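Local coordinates for protein tyrosinase (Aspergillus oryzae, PDB 3W6Q) that probably oxidises monophenols and o-diphenols to o-quinones at a di-copper centre, as tyrosinases do, at residues Ala121-Ile126 and Asp137-Ala142. Residues are numbered along the deposited sequence; the frame is centred on the assembly and turned at random.
Sequences AMLDFI and DWENEA
An antiparallel helical hairpin in the common central domain of tyrosinase brings M122, L123, F125 and I126, late on helix 103-129, against W138, E139 and A142 of helix 132-144. The two short segments run at 170°, their axes 9.9 Å apart, and no hydrogen bond joins them: the interface is largely van der Waals packing of apolar side chains, with one methyl on the facing backbone. I126 is the central wedge. Its first torsion (chi1 -63°) sets CG1 beside the backbone N, and the extended chain beyond it carries CD1 across to the second helix, where I126 CD1 lies 3.5 Å from W138 O, an oxygen already engaged by A142 N one turn on. The same methyl lies 4.0 Å from W138 CB, while on the other branch I126 CG2 lies 4.2 Å from E139 CG, against the aliphatic part of that side chain. The A142 methyl is met by three side chains of the other helix: CD1 of I126, CD2 of L123 and, from the extended M122 chain, SD at 4.2 Å from A142 CB. Helix 41-55 packs on the aromatic flank, with E48 touching F125 and I41 touching W138. F125 reaches this flank because its CG is anti to the backbone N (chi1 177°), and there the rim of its ring meets the indole: F125 CE2 lies 4.1 Å from W138 CZ3, and that indole carbon sits near the phenyl plane.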
loop_
_atom_site.group_PDB
_atom_site.type_symbol
_atom_site.label_atom_id
_atom_site.label_comp_id
_atom_site.label_asym_id
_atom_site.label_seq_id
_atom_site.Cartn_x
_atom_site.Cartn_y
_atom_site.Cartn_z
ATOM N N ALA A 121 16.363 -23.471 -15.189
ATOM C CA ALA A 121 15.890 -23.830 -13.857
ATOM C C ALA A 121 14.580 -24.631 -13.930
ATOM O O ALA A 121 14.343 -25.487 -13.086
ATOM C CB ALA A 121 15.727 -22.591 -12.970
ATOM N N MET A 122 13.728 -24.341 -14.916
ATOM C CA MET A 122 12.496 -25.112 -15.100
ATOM C C MET A 122 12.800 -26.585 -15.404
ATOM O O MET A 122 12.130 -27.497 -14.898
ATOM C CB MET A 122 11.662 -24.547 -16.242
ATOM C CG MET A 122 10.970 -23.243 -15.953
ATOM S SD MET A 122 10.044 -22.727 -17.413
ATOM C CE MET A 122 9.111 -21.347 -16.725
ATOM N N LEU A 123 13.786 -26.813 -16.258
ATOM C CA LEU A 123 14.181 -28.170 -16.616
ATOM C C LEU A 123 14.723 -28.891 -15.384
ATOM O O LEU A 123 14.448 -30.066 -15.181
ATOM C CB LEU A 123 15.234 -28.149 -17.728
ATOM C CG LEU A 123 14.785 -27.608 -19.093
ATOM C CD1 LEU A 123 15.886 -27.797 -20.127
ATOM C CD2 LEU A 123 13.490 -28.288 -19.566
ATOM N N ASP A 124 15.487 -28.179 -14.556
ATOM C CA ASP A 124 15.996 -28.759 -13.309
ATOM C C ASP A 124 14.825 -29.151 -12.411
ATOM O O ASP A 124 14.780 -30.253 -11.875
ATOM C CB ASP A 124 16.869 -27.755 -12.544
ATOM C CG ASP A 124 18.243 -27.562 -13.165
ATOM O OD1 ASP A 124 18.684 -28.424 -13.954
ATOM O OD2 ASP A 124 18.890 -26.541 -12.848
ATOM N N PHE A 125 13.887 -28.227 -12.234
ATOM C CA PHE A 125 12.701 -28.511 -11.433
ATOM C C PHE A 125 11.971 -29.779 -11.896
ATOM O O PHE A 125 11.597 -30.639 -11.091
ATOM C CB PHE A 125 11.737 -27.324 -11.465
ATOM C CG PHE A 125 10.472 -27.581 -10.717
ATOM C CD1 PHE A 125 10.428 -27.429 -9.342
ATOM C CD2 PHE A 125 9.335 -28.018 -11.383
ATOM C CE1 PHE A 125 9.246 -27.702 -8.637
ATOM C CE2 PHE A 125 8.162 -28.287 -10.693
ATOM C CZ PHE A 125 8.122 -28.127 -9.318
ATOM N N ILE A 126 11.748 -29.890 -13.199
ATOM C CA ILE A 126 11.042 -31.053 -13.729
ATOM C C ILE A 126 11.812 -32.340 -13.434
ATOM O O ILE A 126 11.236 -33.345 -12.989
ATOM C CB ILE A 126 10.806 -30.916 -15.248
ATOM C CG1 ILE A 126 9.904 -29.717 -15.530
ATOM C CG2 ILE A 126 10.176 -32.206 -15.826
ATOM C CD1 ILE A 126 9.952 -29.247 -16.988
ATOM N N ASP A 137 5.680 -34.357 -20.728
ATOM C CA ASP A 137 4.611 -33.357 -20.844
ATOM C C ASP A 137 5.011 -32.009 -20.245
ATOM O O ASP A 137 4.757 -30.954 -20.836
ATOM C CB ASP A 137 3.314 -33.857 -20.193
ATOM C CG ASP A 137 2.633 -34.967 -21.009
ATOM O OD1 ASP A 137 2.755 -34.971 -22.253
ATOM O OD2 ASP A 137 1.974 -35.834 -20.404
ATOM N N TRP A 138 5.625 -32.039 -19.070
ATOM C CA TRP A 138 6.051 -30.789 -18.421
ATOM C C TRP A 138 7.197 -30.119 -19.166
ATOM O O TRP A 138 7.253 -28.891 -19.245
ATOM C CB TRP A 138 6.426 -31.030 -16.953
ATOM C CG TRP A 138 5.220 -31.163 -16.076
ATOM C CD1 TRP A 138 4.208 -32.079 -16.201
ATOM C CD2 TRP A 138 4.895 -30.358 -14.937
ATOM N NE1 TRP A 138 3.274 -31.890 -15.209
ATOM C CE2 TRP A 138 3.672 -30.839 -14.420
ATOM C CE3 TRP A 138 5.517 -29.269 -14.306
ATOM C CZ2 TRP A 138 3.056 -30.270 -13.300
ATOM C CZ3 TRP A 138 4.893 -28.694 -13.194
ATOM C CH2 TRP A 138 3.679 -29.200 -12.705
ATOM N N GLU A 139 8.117 -30.929 -19.703
ATOM C CA GLU A 139 9.221 -30.397 -20.497
ATOM C C GLU A 139 8.703 -29.674 -21.733
ATOM O O GLU A 139 9.268 -28.681 -22.157
ATOM C CB GLU A 139 10.160 -31.520 -20.952
ATOM C CG GLU A 139 11.088 -32.064 -19.875
ATOM C CD GLU A 139 11.744 -33.379 -20.305
ATOM O OE1 GLU A 139 11.869 -33.614 -21.532
ATOM O OE2 GLU A 139 12.112 -34.183 -19.420
ATOM N N ASN A 140 7.636 -30.195 -22.328
ATOM C CA ASN A 140 7.076 -29.538 -23.496
ATOM C C ASN A 140 6.450 -28.181 -23.146
ATOM O O ASN A 140 6.526 -27.236 -23.935
ATOM C CB ASN A 140 6.109 -30.461 -24.245
ATOM C CG ASN A 140 6.833 -31.429 -25.162
ATOM O OD1 ASN A 140 7.815 -31.067 -25.817
ATOM N ND2 ASN A 140 6.355 -32.666 -25.216
ATOM N N GLU A 141 5.869 -28.074 -21.956
ATOM C CA GLU A 141 5.390 -26.780 -21.493
ATOM C C GLU A 141 6.540 -25.813 -21.274
ATOM O O GLU A 141 6.423 -24.644 -21.612
ATOM C CB GLU A 141 4.556 -26.907 -20.219
ATOM C CG GLU A 141 3.196 -27.545 -20.440
ATOM C CD GLU A 141 2.182 -26.620 -21.140
ATOM O OE1 GLU A 141 1.096 -27.120 -21.491
ATOM O OE2 GLU A 141 2.455 -25.410 -21.337
ATOM N N ALA A 142 7.646 -26.300 -20.699
ATOM C CA ALA A 142 8.818 -25.453 -20.481
ATOM C C ALA A 142 9.376 -24.963 -21.813
ATOM O O ALA A 142 9.803 -23.814 -21.942
ATOM C CB ALA A 142 9.911 -26.213 -19.687
#